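Local coordinates for protein fimbrial structural subunit (Actinomyces naeslundii, PDB 3QDH) that builds the shaft of the type 2 fimbriae, through which this bacterium probably adheres to streptococci and host cells in oral biofilm, at residues L161-V166 with G219-K224; R122-S127 with P148-E153; Y186-A191 with C247-E252; K8-Q13 with I228-D233; A56-E61 with Y74-K79. All blocks are in the same frame, centred on the assembly; numbering follows the deposited sequence.

Contact 1. Residues L161-V166 with G219-K224; sequences LLIKKV and GAINVK
Leu161 pairs with Val223, and Ile163 with Ile221, as hydrogen-bonded pairs of an antiparallel ladder in the SpaA-like, CnaB-type domain, a reversed immunoglobulin fold. Five backbone bonds join the strands, the straightest from Ile163 N to Ile221 O (2.8 Å, 175°). The tightly packed face is that of Leu161, Ile163, Ile221 and Val223. Ile163 and Ile221 lie side by side and point the same way, CB to CB 4.1 Å; in both, CG1 stands beside the backbone N (chi1 -58° and -61°), so the two branches run alike into the core. There Phe183 and Leu185 of strand 182-188 cover Ile221 and Val223, and Leu250 meets Ile163. The other face, with Leu162, Lys164, Ala220 and Asn222, is looser and mostly solvent-exposed. On it Leu162 leans across the strand, its CD1 lying 3.4 Å from Ile221 O and 4.0 Å from Ala220 CB, while the extended chain of Lys164 leads away. Lys165 turns instead into the interior, where its NZ is joined covalently to Asn287 CG, an isopeptide bond tying strand 154-165 to the end of the chain, with Glu252 beside it. The ladder closes at Gly219, whose positive phi suits glycine; its carbonyl O takes the N-H of Lys165 at 2.8 Å and also lies 3.2 Å from Lys164 CA.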
# COMPACT_ATOMS: atom_id res chain seq x y z
N LEU A 161 8.29 -12.63 9.17
CA LEU A 161 9.60 -13.12 9.56
C LEU A 161 9.60 -13.35 11.07
O LEU A 161 9.19 -12.46 11.83
CB LEU A 161 10.69 -12.10 9.18
CG LEU A 161 12.16 -12.38 9.52
CD1 LEU A 161 12.71 -13.55 8.71
CD2 LEU A 161 13.00 -11.13 9.27
N LEU A 162 10.02 -14.54 11.48
CA LEU A 162 10.22 -14.83 12.90
C LEU A 162 11.70 -15.10 13.12
O LEU A 162 12.28 -16.00 12.52
CB LEU A 162 9.35 -16.00 13.36
CG LEU A 162 9.41 -16.51 14.81
CD1 LEU A 162 9.42 -15.39 15.86
CD2 LEU A 162 8.26 -17.49 15.10
N ILE A 163 12.31 -14.27 13.97
CA ILE A 163 13.72 -14.37 14.32
C ILE A 163 13.82 -14.98 15.72
O ILE A 163 13.07 -14.60 16.62
CB ILE A 163 14.40 -12.98 14.29
CG1 ILE A 163 14.25 -12.34 12.90
CG2 ILE A 163 15.88 -13.08 14.67
CD1 ILE A 163 14.35 -10.81 12.90
N LYS A 164 14.74 -15.93 15.90
CA LYS A 164 15.03 -16.47 17.22
C LYS A 164 16.53 -16.41 17.53
O LYS A 164 17.35 -16.98 16.80
CB LYS A 164 14.51 -17.91 17.37
CG LYS A 164 14.49 -18.41 18.82
CD LYS A 164 13.80 -19.76 18.94
CE LYS A 164 13.72 -20.21 20.39
NZ LYS A 164 12.86 -21.42 20.56
N LYS A 165 16.87 -15.70 18.61
CA LYS A 165 18.25 -15.65 19.10
C LYS A 165 18.41 -16.71 20.19
O LYS A 165 17.67 -16.71 21.17
CB LYS A 165 18.58 -14.25 19.65
CG LYS A 165 20.06 -14.00 19.93
CD LYS A 165 20.87 -13.89 18.64
CE LYS A 165 22.35 -13.71 18.91
NZ LYS A 165 22.95 -14.87 19.64
N VAL A 166 19.35 -17.63 20.00
CA VAL A 166 19.56 -18.73 20.94
C VAL A 166 21.03 -18.86 21.38
O VAL A 166 21.95 -18.61 20.59
CB VAL A 166 19.07 -20.11 20.38
CG1 VAL A 166 17.54 -20.13 20.24
CG2 VAL A 166 19.75 -20.45 19.05
N GLY A 219 13.53 -14.95 23.28
CA GLY A 219 14.54 -14.72 22.26
C GLY A 219 13.96 -14.48 20.88
O GLY A 219 14.65 -14.63 19.87
N ALA A 220 12.69 -14.08 20.83
CA ALA A 220 11.95 -13.94 19.57
C ALA A 220 11.72 -12.49 19.14
O ALA A 220 11.45 -11.62 19.97
CB ALA A 220 10.61 -14.69 19.64
N ILE A 221 11.83 -12.26 17.83
CA ILE A 221 11.29 -11.06 17.18
C ILE A 221 10.31 -11.53 16.10
O ILE A 221 10.67 -12.31 15.22
CB ILE A 221 12.38 -10.19 16.51
CG1 ILE A 221 13.40 -9.68 17.53
CG2 ILE A 221 11.75 -8.99 15.78
CD1 ILE A 221 14.69 -9.19 16.92
N ASN A 222 9.07 -11.05 16.18
CA ASN A 222 8.06 -11.40 15.18
C ASN A 222 7.70 -10.21 14.30
O ASN A 222 7.03 -9.28 14.73
CB ASN A 222 6.81 -11.99 15.85
CG ASN A 222 5.75 -12.41 14.85
OD1 ASN A 222 6.03 -12.63 13.67
ND2 ASN A 222 4.51 -12.54 15.32
N VAL A 223 8.19 -10.26 13.06
CA VAL A 223 7.89 -9.24 12.06
C VAL A 223 6.66 -9.68 11.27
O VAL A 223 6.73 -10.60 10.46
CB VAL A 223 9.10 -9.01 11.11
CG1 VAL A 223 8.79 -7.93 10.09
CG2 VAL A 223 10.34 -8.64 11.92
N LYS A 224 5.53 -9.01 11.52
CA LYS A 224 4.24 -9.45 10.99
C LYS A 224 4.00 -9.11 9.51
O LYS A 224 3.00 -9.52 8.93
CB LYS A 224 3.09 -8.94 11.87
CG LYS A 224 2.77 -9.83 13.07
CD LYS A 224 1.47 -9.39 13.74
CE LYS A 224 0.85 -10.54 14.54
NZ LYS A 224 -0.36 -10.11 15.31

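Contact 2. Residues R122-S127 with P148-E153; sequences RAQVIS and PPTSNE
Arg122 and Gln124 both start with CG beside the backbone N (chi1 -71° in each) and then run extended, which carries their polar ends across to Ser151 and Thr150. The Arg122 guanidinium is held in two ways. At its edge NH1 gives a bent hydrogen bond to Ser151 O (2.9 Å, 139°), nearly in the guanidinium plane, and over the centre of one face sits Glu153 CB, 3.6 Å above it. The Glu153 carboxylate stays well out of that plane, so its pull is electrostatic at most. The Gln124 amide lies alongside Thr150, its NE2 donating to OG1 at 3.1 Å; that hydroxyl donates a hydrogen bond to Pro148 O, which fixes its rotation. Ser151 OG likewise works twice, accepting from Ala123 N at 3.0 Å and donating to Asn152 O. Backbone bonds from Ser151 N to Ala123 O and from Val125 N to Pro149 O complete a single bridge at Gln124 and Thr150. The prolines supply the apolar end: Val125 CG1 meets Pro149 CB at 3.6 Å, and Ile126 CD1 presses tightly on Pro148 CB at 3.5 Å. The proline-rich 148-153 thus runs, irregular but nearly antiparallel, beside strand 118-131 as the linker into strand 154-165; strand 39-49 pairs with 118-131 through Arg47 and Gln45, and strand 23-31 packs on Ala123 and Val125.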
# COMPACT_ATOMS: atom_id res chain seq x y z
N ARG A 122 -9.84 -3.47 -5.43
CA ARG A 122 -10.58 -2.93 -6.57
C ARG A 122 -11.21 -1.61 -6.15
O ARG A 122 -11.40 -1.34 -4.95
CB ARG A 122 -11.70 -3.89 -6.99
CG ARG A 122 -11.23 -5.17 -7.67
CD ARG A 122 -12.44 -6.01 -8.06
NE ARG A 122 -12.12 -7.36 -8.53
CZ ARG A 122 -11.85 -7.69 -9.79
NH1 ARG A 122 -11.81 -6.77 -10.75
NH2 ARG A 122 -11.61 -8.96 -10.08
N ALA A 123 -11.54 -0.78 -7.13
CA ALA A 123 -12.26 0.46 -6.88
C ALA A 123 -13.40 0.55 -7.88
O ALA A 123 -13.42 -0.18 -8.88
CB ALA A 123 -11.32 1.67 -7.03
N GLN A 124 -14.37 1.42 -7.59
CA GLN A 124 -15.51 1.60 -8.47
C GLN A 124 -15.75 3.08 -8.76
O GLN A 124 -15.32 3.94 -8.00
CB GLN A 124 -16.75 1.01 -7.80
CG GLN A 124 -16.73 -0.52 -7.75
CD GLN A 124 -17.89 -1.10 -7.01
OE1 GLN A 124 -18.37 -0.54 -6.02
NE2 GLN A 124 -18.36 -2.26 -7.49
N VAL A 125 -16.42 3.36 -9.87
CA VAL A 125 -16.94 4.70 -10.12
C VAL A 125 -18.46 4.62 -10.10
O VAL A 125 -19.07 3.82 -10.83
CB VAL A 125 -16.35 5.37 -11.41
CG1 VAL A 125 -16.53 4.50 -12.64
CG2 VAL A 125 -16.96 6.76 -11.63
N ILE A 126 -19.05 5.40 -9.22
CA ILE A 126 -20.50 5.46 -9.05
C ILE A 126 -20.93 6.82 -9.58
O ILE A 126 -20.70 7.84 -8.93
CB ILE A 126 -20.92 5.32 -7.54
CG1 ILE A 126 -20.20 4.13 -6.85
CG2 ILE A 126 -22.45 5.27 -7.37
CD1 ILE A 126 -20.21 2.85 -7.60
N SER A 127 -21.49 6.84 -10.78
CA SER A 127 -21.93 8.09 -11.39
C SER A 127 -23.16 7.89 -12.25
O SER A 127 -23.47 6.77 -12.67
CB SER A 127 -20.79 8.77 -12.17
OG SER A 127 -20.36 7.99 -13.27
N PRO A 148 -21.85 -1.68 -10.63
CA PRO A 148 -21.27 -0.45 -11.20
C PRO A 148 -19.92 -0.73 -11.87
O PRO A 148 -19.33 -1.79 -11.62
CB PRO A 148 -21.07 0.43 -9.96
CG PRO A 148 -20.85 -0.52 -8.85
CD PRO A 148 -21.69 -1.73 -9.16
N PRO A 149 -19.43 0.20 -12.72
CA PRO A 149 -18.11 0.05 -13.32
C PRO A 149 -17.05 -0.18 -12.23
O PRO A 149 -17.01 0.56 -11.24
CB PRO A 149 -17.87 1.40 -14.01
CG PRO A 149 -19.22 1.92 -14.30
CD PRO A 149 -20.09 1.46 -13.16
N THR A 150 -16.22 -1.20 -12.43
CA THR A 150 -15.28 -1.65 -11.42
C THR A 150 -13.89 -1.80 -12.07
O THR A 150 -13.79 -2.20 -13.23
CB THR A 150 -15.75 -2.99 -10.80
OG1 THR A 150 -17.07 -2.84 -10.29
CG2 THR A 150 -14.83 -3.45 -9.68
N SER A 151 -12.84 -1.47 -11.31
CA SER A 151 -11.49 -1.54 -11.84
C SER A 151 -10.97 -2.97 -11.93
O SER A 151 -11.52 -3.89 -11.31
CB SER A 151 -10.52 -0.72 -10.98
OG SER A 151 -10.22 -1.38 -9.76
N ASN A 152 -9.88 -3.11 -12.68
CA ASN A 152 -8.93 -4.22 -12.54
C ASN A 152 -8.57 -4.43 -11.06
O ASN A 152 -8.59 -3.48 -10.26
CB ASN A 152 -7.67 -3.91 -13.37
CG ASN A 152 -6.92 -2.67 -12.86
OD1 ASN A 152 -7.39 -1.53 -13.00
ND2 ASN A 152 -5.75 -2.90 -12.27
N GLU A 153 -8.29 -5.67 -10.70
CA GLU A 153 -7.87 -6.00 -9.33
C GLU A 153 -6.35 -5.92 -9.27
O GLU A 153 -5.68 -6.49 -10.13
CB GLU A 153 -8.36 -7.40 -8.93
CG GLU A 153 -8.14 -7.75 -7.43
CD GLU A 153 -8.54 -9.19 -7.08
OE1 GLU A 153 -8.08 -10.13 -7.74
OE2 GLU A 153 -9.31 -9.37 -6.11

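Contact 3. Residues Y186-A191 with C247-E252; sequences YKAKNA and CYVLVE
Cys247 N makes the shortest direct bond here, 2.7 Å and almost straight (174°) to Ala191 O, fastening the loop after strand 182-188 to strand 245-254. Both belong to the SpaA-like, CnaB-type domain, and further along they pair as antiparallel strands: Tyr186 and Val249 exchange two backbone bonds as a hydrogen-bonded pair. Beyond that pair the strands part, and a water sits between them, donating to Cys247 O at 2.6 Å and only weakly accepting from Ala188 N. The same water lies over the centre of one face of the Tyr248 ring, 3.4 Å above it, while the edge of that ring, at CD1, meets Tyr186 O at 3.4 Å. Tyr248 OH is hydrogen-bonded to Phe227 O. Ala188 fills the junction, its CB contacting Cys247 CB and Val249 CG2, both at 3.9 Å. The Tyr186 ring crosses Val251, and Lys200 adds a cation-pi contact to it. Cys247 SG, placed beside its own backbone N (chi1 -59°), forms the disulfide with Cys196, a second, covalent tie from this strand to the loop that follows strand 182-188. Close to the sulfur, Cys247 CB comes within 3.4 Å of Ala191 O, the same oxygen that receives its N-H.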
# COMPACT_ATOMS: atom_id res chain seq x y z
N TYR A 186 17.39 -4.48 6.52
CA TYR A 186 17.76 -3.69 5.35
C TYR A 186 17.21 -4.29 4.06
O TYR A 186 17.01 -5.50 3.96
CB TYR A 186 19.29 -3.56 5.24
CG TYR A 186 19.95 -2.67 6.28
CD1 TYR A 186 20.37 -3.20 7.50
CD2 TYR A 186 20.17 -1.32 6.03
CE1 TYR A 186 20.99 -2.39 8.46
CE2 TYR A 186 20.79 -0.50 6.98
CZ TYR A 186 21.20 -1.04 8.19
OH TYR A 186 21.80 -0.24 9.13
N LYS A 187 16.97 -3.42 3.08
CA LYS A 187 16.70 -3.84 1.71
C LYS A 187 17.96 -4.51 1.14
O LYS A 187 19.07 -4.02 1.33
CB LYS A 187 16.33 -2.62 0.86
CG LYS A 187 16.13 -2.91 -0.61
CD LYS A 187 16.15 -1.65 -1.45
CE LYS A 187 16.13 -1.97 -2.93
NZ LYS A 187 17.36 -2.67 -3.39
N ALA A 188 17.77 -5.63 0.45
CA ALA A 188 18.86 -6.33 -0.23
C ALA A 188 19.10 -5.73 -1.62
O ALA A 188 18.16 -5.24 -2.26
CB ALA A 188 18.56 -7.82 -0.34
N LYS A 189 20.35 -5.77 -2.08
CA LYS A 189 20.73 -5.23 -3.39
C LYS A 189 20.14 -6.08 -4.51
O LYS A 189 19.44 -5.57 -5.38
CB LYS A 189 22.25 -5.13 -3.52
CG LYS A 189 22.74 -3.93 -4.35
CD LYS A 189 24.21 -4.05 -4.73
CE LYS A 189 24.40 -5.01 -5.91
NZ LYS A 189 25.82 -5.09 -6.36
N ASN A 190 20.41 -7.39 -4.47
CA ASN A 190 19.72 -8.34 -5.32
C ASN A 190 18.47 -8.84 -4.60
O ASN A 190 18.45 -9.93 -4.03
CB ASN A 190 20.64 -9.51 -5.71
CG ASN A 190 20.01 -10.43 -6.77
OD1 ASN A 190 18.91 -10.18 -7.25
ND2 ASN A 190 20.73 -11.49 -7.13
N ALA A 191 17.43 -8.01 -4.64
CA ALA A 191 16.18 -8.27 -3.92
C ALA A 191 15.47 -9.56 -4.33
O ALA A 191 14.74 -10.14 -3.52
CB ALA A 191 15.24 -7.07 -4.04
N CYS A 247 14.23 -11.03 -1.03
CA CYS A 247 15.39 -11.02 -0.13
C CYS A 247 15.50 -9.73 0.69
O CYS A 247 15.29 -8.63 0.17
CB CYS A 247 16.70 -11.21 -0.90
SG CYS A 247 16.85 -12.71 -1.87
N TYR A 248 15.86 -9.91 1.96
CA TYR A 248 16.24 -8.81 2.84
C TYR A 248 17.55 -9.16 3.54
O TYR A 248 18.03 -10.29 3.45
CB TYR A 248 15.14 -8.55 3.87
CG TYR A 248 13.91 -7.85 3.34
CD1 TYR A 248 13.77 -6.47 3.45
CD2 TYR A 248 12.87 -8.57 2.74
CE1 TYR A 248 12.64 -5.82 2.98
CE2 TYR A 248 11.73 -7.93 2.26
CZ TYR A 248 11.63 -6.55 2.38
OH TYR A 248 10.51 -5.89 1.92
N VAL A 249 18.12 -8.17 4.23
CA VAL A 249 19.38 -8.35 4.96
C VAL A 249 19.20 -8.00 6.44
O VAL A 249 18.87 -6.86 6.79
CB VAL A 249 20.53 -7.52 4.33
CG1 VAL A 249 21.81 -7.62 5.16
CG2 VAL A 249 20.80 -7.99 2.90
N LEU A 250 19.42 -8.99 7.30
CA LEU A 250 19.31 -8.81 8.75
C LEU A 250 20.69 -8.55 9.36
O LEU A 250 21.63 -9.30 9.13
CB LEU A 250 18.65 -10.03 9.39
CG LEU A 250 18.28 -9.97 10.87
CD1 LEU A 250 17.19 -8.94 11.13
CD2 LEU A 250 17.85 -11.35 11.37
N VAL A 251 20.79 -7.48 10.14
CA VAL A 251 22.05 -7.08 10.77
C VAL A 251 21.89 -7.07 12.29
O VAL A 251 21.00 -6.40 12.81
CB VAL A 251 22.52 -5.68 10.29
CG1 VAL A 251 23.78 -5.22 11.03
CG2 VAL A 251 22.76 -5.69 8.78
N GLU A 252 22.73 -7.83 12.99
CA GLU A 252 22.78 -7.78 14.46
C GLU A 252 23.56 -6.54 14.91
O GLU A 252 24.72 -6.36 14.52
CB GLU A 252 23.36 -9.06 15.06
CG GLU A 252 22.98 -9.26 16.53
CD GLU A 252 23.65 -10.45 17.21
OE1 GLU A 252 24.20 -11.34 16.52
OE2 GLU A 252 23.63 -10.49 18.46
O HOH W 1 14.40 -6.15 -0.02

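Contact 4. Residues K8-Q13 with I228-D233; sequences KSIQEQ and ISDSID
Ile10 N is buried against Ile232 with no polar partner in the model: Ile232 CG1 and CD1 both lie 3.8 Å from it, hydrocarbon where an acceptor might be expected. No direct polar bond joins the two segments, and side-chain packing does most of the work. The Ile10 and Ile232 side chains cross at a slant, with CB of Ile10 4.0 Å from CG1 of Ile232. Ile10 places CG1 beside its backbone N (chi1 -49°), and its terminal CD1 slides past Asp230 to touch CB at 3.8 Å. Ser9 OG lies near the tip of Ile232, 3.7 Å from CD1. Segment 8-13 follows strand 7-8 in the N-terminal module of this fragment, and segment 228-233 ends strand 220-230 of the SpaA-like module, so the contact belongs to the interface between the two modules. Asp230 is its polar hub. Its OD1 accepts from Ile232 N at 3.1 Å, met on the anti side, somewhat out of the carboxylate plane, which makes an Asx turn and presents Ile232 to Ile10. OD1 also forms a salt bridge with Arg237 NH1, while NH2 of the same arginine is hydrogen-bonded to Ile10 O; the arginine thereby reaches both segments. OD2 faces two waters: one, 2.5 Å from OD2, lies 2.8 Å from Gln11 O, the other makes only a weak link to Gln13 N. Just upstream, Ile228 and Ser229 form a classic beta bulge opposite Arg157, and Ser231 OG receives the backbone N-H of Thr155.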
# COMPACT_ATOMS: atom_id res chain seq x y z
N LYS A 8 -7.00 0.99 -11.73
CA LYS A 8 -6.35 1.00 -10.43
C LYS A 8 -4.89 0.55 -10.55
O LYS A 8 -4.57 -0.35 -11.35
CB LYS A 8 -7.12 0.12 -9.43
CG LYS A 8 -6.58 0.14 -8.01
CD LYS A 8 -7.56 -0.47 -7.00
CE LYS A 8 -6.98 -0.31 -5.59
NZ LYS A 8 -7.89 -0.66 -4.45
N SER A 9 -4.03 1.21 -9.79
CA SER A 9 -2.61 0.84 -9.71
C SER A 9 -2.17 0.77 -8.25
O SER A 9 -3.00 0.79 -7.33
CB SER A 9 -1.76 1.86 -10.48
OG SER A 9 -0.42 1.39 -10.61
N ILE A 10 -0.85 0.67 -8.05
CA ILE A 10 -0.24 0.71 -6.72
C ILE A 10 1.05 1.53 -6.77
O ILE A 10 1.86 1.36 -7.68
CB ILE A 10 0.14 -0.71 -6.17
CG1 ILE A 10 -1.01 -1.71 -6.31
CG2 ILE A 10 0.58 -0.62 -4.70
CD1 ILE A 10 -0.59 -3.18 -6.06
N GLN A 11 1.23 2.43 -5.81
CA GLN A 11 2.48 3.15 -5.65
C GLN A 11 3.62 2.19 -5.31
O GLN A 11 3.45 1.30 -4.49
CB GLN A 11 2.36 4.16 -4.51
CG GLN A 11 2.17 5.60 -4.94
CD GLN A 11 2.87 6.56 -3.98
OE1 GLN A 11 2.75 6.44 -2.77
NE2 GLN A 11 3.62 7.51 -4.54
N GLU A 12 4.78 2.39 -5.96
CA GLU A 12 6.04 1.75 -5.53
C GLU A 12 6.08 1.67 -4.01
O GLU A 12 6.15 2.70 -3.34
CB GLU A 12 7.22 2.62 -5.96
CG GLU A 12 7.89 2.30 -7.27
CD GLU A 12 9.28 2.91 -7.33
OE1 GLU A 12 9.43 4.04 -7.87
OE2 GLU A 12 10.23 2.28 -6.82
N GLN A 13 6.07 0.46 -3.46
CA GLN A 13 6.06 0.31 -1.99
C GLN A 13 7.26 0.96 -1.29
O GLN A 13 7.14 1.42 -0.15
CB GLN A 13 5.93 -1.16 -1.58
CG GLN A 13 5.50 -1.36 -0.12
CD GLN A 13 4.17 -0.67 0.21
OE1 GLN A 13 3.25 -0.64 -0.61
NE2 GLN A 13 4.07 -0.12 1.41
N ILE A 228 6.87 -8.05 -0.45
CA ILE A 228 7.51 -9.02 -1.34
C ILE A 228 7.53 -8.54 -2.79
O ILE A 228 8.60 -8.45 -3.39
CB ILE A 228 6.83 -10.41 -1.23
CG1 ILE A 228 7.17 -11.03 0.13
CG2 ILE A 228 7.29 -11.35 -2.35
CD1 ILE A 228 6.42 -12.29 0.42
N SER A 229 6.35 -8.21 -3.32
CA SER A 229 6.18 -7.81 -4.72
C SER A 229 4.75 -7.32 -4.94
O SER A 229 3.87 -7.55 -4.11
CB SER A 229 6.43 -9.00 -5.64
OG SER A 229 5.35 -9.91 -5.56
N ASP A 230 4.53 -6.64 -6.06
CA ASP A 230 3.16 -6.27 -6.45
C ASP A 230 2.85 -6.62 -7.90
O ASP A 230 3.74 -7.02 -8.66
CB ASP A 230 2.84 -4.81 -6.09
CG ASP A 230 3.69 -3.81 -6.86
OD1 ASP A 230 3.77 -3.91 -8.11
OD2 ASP A 230 4.26 -2.89 -6.23
N SER A 231 1.58 -6.47 -8.28
CA SER A 231 1.09 -6.93 -9.57
C SER A 231 1.31 -5.91 -10.71
O SER A 231 0.92 -6.16 -11.85
CB SER A 231 -0.40 -7.30 -9.47
OG SER A 231 -1.18 -6.17 -9.08
N ILE A 232 1.95 -4.78 -10.40
CA ILE A 232 2.15 -3.73 -11.40
C ILE A 232 3.46 -3.92 -12.16
O ILE A 232 4.50 -4.13 -11.55
CB ILE A 232 2.16 -2.31 -10.75
CG1 ILE A 232 0.99 -2.13 -9.77
CG2 ILE A 232 2.17 -1.22 -11.85
CD1 ILE A 232 -0.40 -2.26 -10.40
N ASP A 233 3.39 -3.84 -13.48
CA ASP A 233 4.61 -3.90 -14.30
C ASP A 233 5.14 -2.50 -14.60
O ASP A 233 4.42 -1.50 -14.44
CB ASP A 233 4.34 -4.65 -15.61
CG ASP A 233 5.47 -5.61 -15.99
OD1 ASP A 233 6.49 -5.70 -15.25
OD2 ASP A 233 5.33 -6.27 -17.04
O HOH W 2 3.99 -1.40 -4.19
O HOH W 3 6.86 -1.88 -5.78

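Contact 5. Residues A56-E61 with Y74-K79; sequences AVTATE and YKVDTK
Val57 and Thr78 meet with their side chains crossing at about a right angle, CG2 against CG2 at 3.7 Å. Thr78 sets its two branches to different tasks: OG1 stands beside its own backbone N (chi1 -61°) and donates a hydrogen bond to Val57 O at 2.7 Å, tilted 33° from the carbonyl plane, while CG2 takes up the apolar contact. Thr58, next after Val57, and Val76, two residues before Thr78, also cross at roughly a right angle, CG1 of the valine lying near OG1 of the threonine. The same methyl reaches over to Ala59, 3.9 Å from its CB and 3.7 Å from its carbonyl O. Val76 places CG1 anti to its backbone N, which directs this branch at Ala59, and the nearby Ala59 N is buried with no partner in the model. A water lies between the two threonine hydroxyls; it donates to Thr78 OG1 at 2.8 Å and lies 2.9 Å from Thr58 OG1. Thr78 OG1 is therefore both donor and acceptor, which steadies its rotation. The two strands run antiparallel, but their axes come no closer than 6.8 Å and no backbone ladder joins them. Each pairs with another partner, 57-64 with strand 102-111 and 74-79 with strand 82-87, whose Val83 touches Val57, Ala59 and Thr78. Side chains of two separate sheets meeting without a backbone ladder are what a beta sandwich gives, here between facing strands at the sheet margins of the N-terminal, CnaA-type immunoglobulin-like module, with the Val76 side chain about 14 Å from the bound zinc.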
# COMPACT_ATOMS: atom_id res chain seq x y z
N ALA A 56 -7.13 2.50 9.27
CA ALA A 56 -7.20 3.95 9.13
C ALA A 56 -7.32 4.35 7.65
O ALA A 56 -6.63 5.25 7.18
CB ALA A 56 -5.98 4.62 9.79
N VAL A 57 -8.21 3.66 6.94
CA VAL A 57 -8.32 3.82 5.49
C VAL A 57 -8.93 5.16 5.10
O VAL A 57 -9.83 5.66 5.79
CB VAL A 57 -9.06 2.63 4.82
CG1 VAL A 57 -8.33 1.31 5.11
CG2 VAL A 57 -10.51 2.55 5.27
N THR A 58 -8.43 5.74 4.02
CA THR A 58 -8.84 7.06 3.57
C THR A 58 -8.42 7.25 2.11
O THR A 58 -7.96 6.30 1.46
CB THR A 58 -8.26 8.20 4.50
OG1 THR A 58 -8.97 9.43 4.28
CG2 THR A 58 -6.76 8.39 4.29
N ALA A 59 -8.60 8.47 1.61
CA ALA A 59 -8.14 8.84 0.29
C ALA A 59 -7.50 10.23 0.35
O ALA A 59 -7.96 11.09 1.10
CB ALA A 59 -9.29 8.81 -0.71
N THR A 60 -6.44 10.41 -0.44
CA THR A 60 -5.75 11.70 -0.57
C THR A 60 -5.50 12.02 -2.04
O THR A 60 -5.82 11.22 -2.92
CB THR A 60 -4.37 11.69 0.14
OG1 THR A 60 -3.52 10.72 -0.49
CG2 THR A 60 -4.50 11.36 1.62
N GLU A 61 -4.92 13.19 -2.30
CA GLU A 61 -4.52 13.61 -3.66
C GLU A 61 -5.65 13.53 -4.69
O GLU A 61 -5.46 13.05 -5.81
CB GLU A 61 -3.31 12.80 -4.16
CG GLU A 61 -2.07 12.84 -3.28
CD GLU A 61 -0.83 12.28 -3.98
OE1 GLU A 61 -0.80 12.23 -5.23
OE2 GLU A 61 0.12 11.88 -3.29
N TYR A 74 -15.04 18.40 -3.46
CA TYR A 74 -15.32 17.00 -3.14
C TYR A 74 -15.33 16.80 -1.64
O TYR A 74 -14.87 17.66 -0.88
CB TYR A 74 -14.24 16.09 -3.78
CG TYR A 74 -12.86 16.51 -3.35
CD1 TYR A 74 -12.27 15.98 -2.20
CD2 TYR A 74 -12.15 17.48 -4.07
CE1 TYR A 74 -11.01 16.40 -1.79
CE2 TYR A 74 -10.89 17.91 -3.67
CZ TYR A 74 -10.33 17.36 -2.53
OH TYR A 74 -9.09 17.77 -2.12
N LYS A 75 -15.82 15.64 -1.21
CA LYS A 75 -15.75 15.24 0.18
C LYS A 75 -15.21 13.82 0.25
O LYS A 75 -15.70 12.94 -0.46
CB LYS A 75 -17.14 15.29 0.83
CG LYS A 75 -17.60 16.68 1.25
CD LYS A 75 -19.03 16.64 1.77
CE LYS A 75 -19.48 18.00 2.27
NZ LYS A 75 -20.98 18.06 2.37
N VAL A 76 -14.22 13.61 1.10
CA VAL A 76 -13.69 12.27 1.37
C VAL A 76 -14.27 11.77 2.70
O VAL A 76 -14.29 12.50 3.69
CB VAL A 76 -12.15 12.28 1.43
CG1 VAL A 76 -11.61 10.85 1.65
CG2 VAL A 76 -11.56 12.89 0.15
N ASP A 77 -14.78 10.54 2.70
CA ASP A 77 -15.41 9.95 3.87
C ASP A 77 -15.02 8.49 3.97
O ASP A 77 -14.76 7.84 2.95
CB ASP A 77 -16.94 10.07 3.77
CG ASP A 77 -17.65 9.81 5.10
OD1 ASP A 77 -17.09 10.15 6.16
OD2 ASP A 77 -18.77 9.26 5.08
N THR A 78 -14.94 7.97 5.20
CA THR A 78 -14.78 6.54 5.42
C THR A 78 -15.96 6.02 6.24
O THR A 78 -16.28 6.57 7.29
CB THR A 78 -13.44 6.23 6.14
OG1 THR A 78 -12.34 6.67 5.35
CG2 THR A 78 -13.31 4.72 6.41
N LYS A 79 -16.61 4.97 5.73
CA LYS A 79 -17.60 4.21 6.50
C LYS A 79 -17.13 2.75 6.56
O LYS A 79 -17.14 2.05 5.55
CB LYS A 79 -18.99 4.30 5.86
CG LYS A 79 -19.62 5.69 5.93
CD LYS A 79 -20.97 5.74 5.24
CE LYS A 79 -21.57 7.13 5.31
NZ LYS A 79 -23.06 7.07 5.19
O HOH W 4 -11.70 9.36 5.23

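Along the chain, contact 5 comes first, in the N-terminal module, then contact 2, which joins that module to the linker before strand 154-165. Contacts 1 and 3 follow in the SpaA-like module, their segments alternating. Contact 4, with 214 residues between its segments, spans the junction. Contacts 1 and 2, on opposite sides of the chain's centre and 40 Å between centres, reach one mixed sheet through neighbouring strands 118-131 and 154-165. Contacts 1 and 3, centres 16 Å apart, touch across the second module's core. Contacts 2 and 4 meet where the Asn152 side chain accepts from the backbone N of Lys8, whose NZ is covalently linked to Asn121. The elongated pair of modules is consistent with a fimbrial shaft.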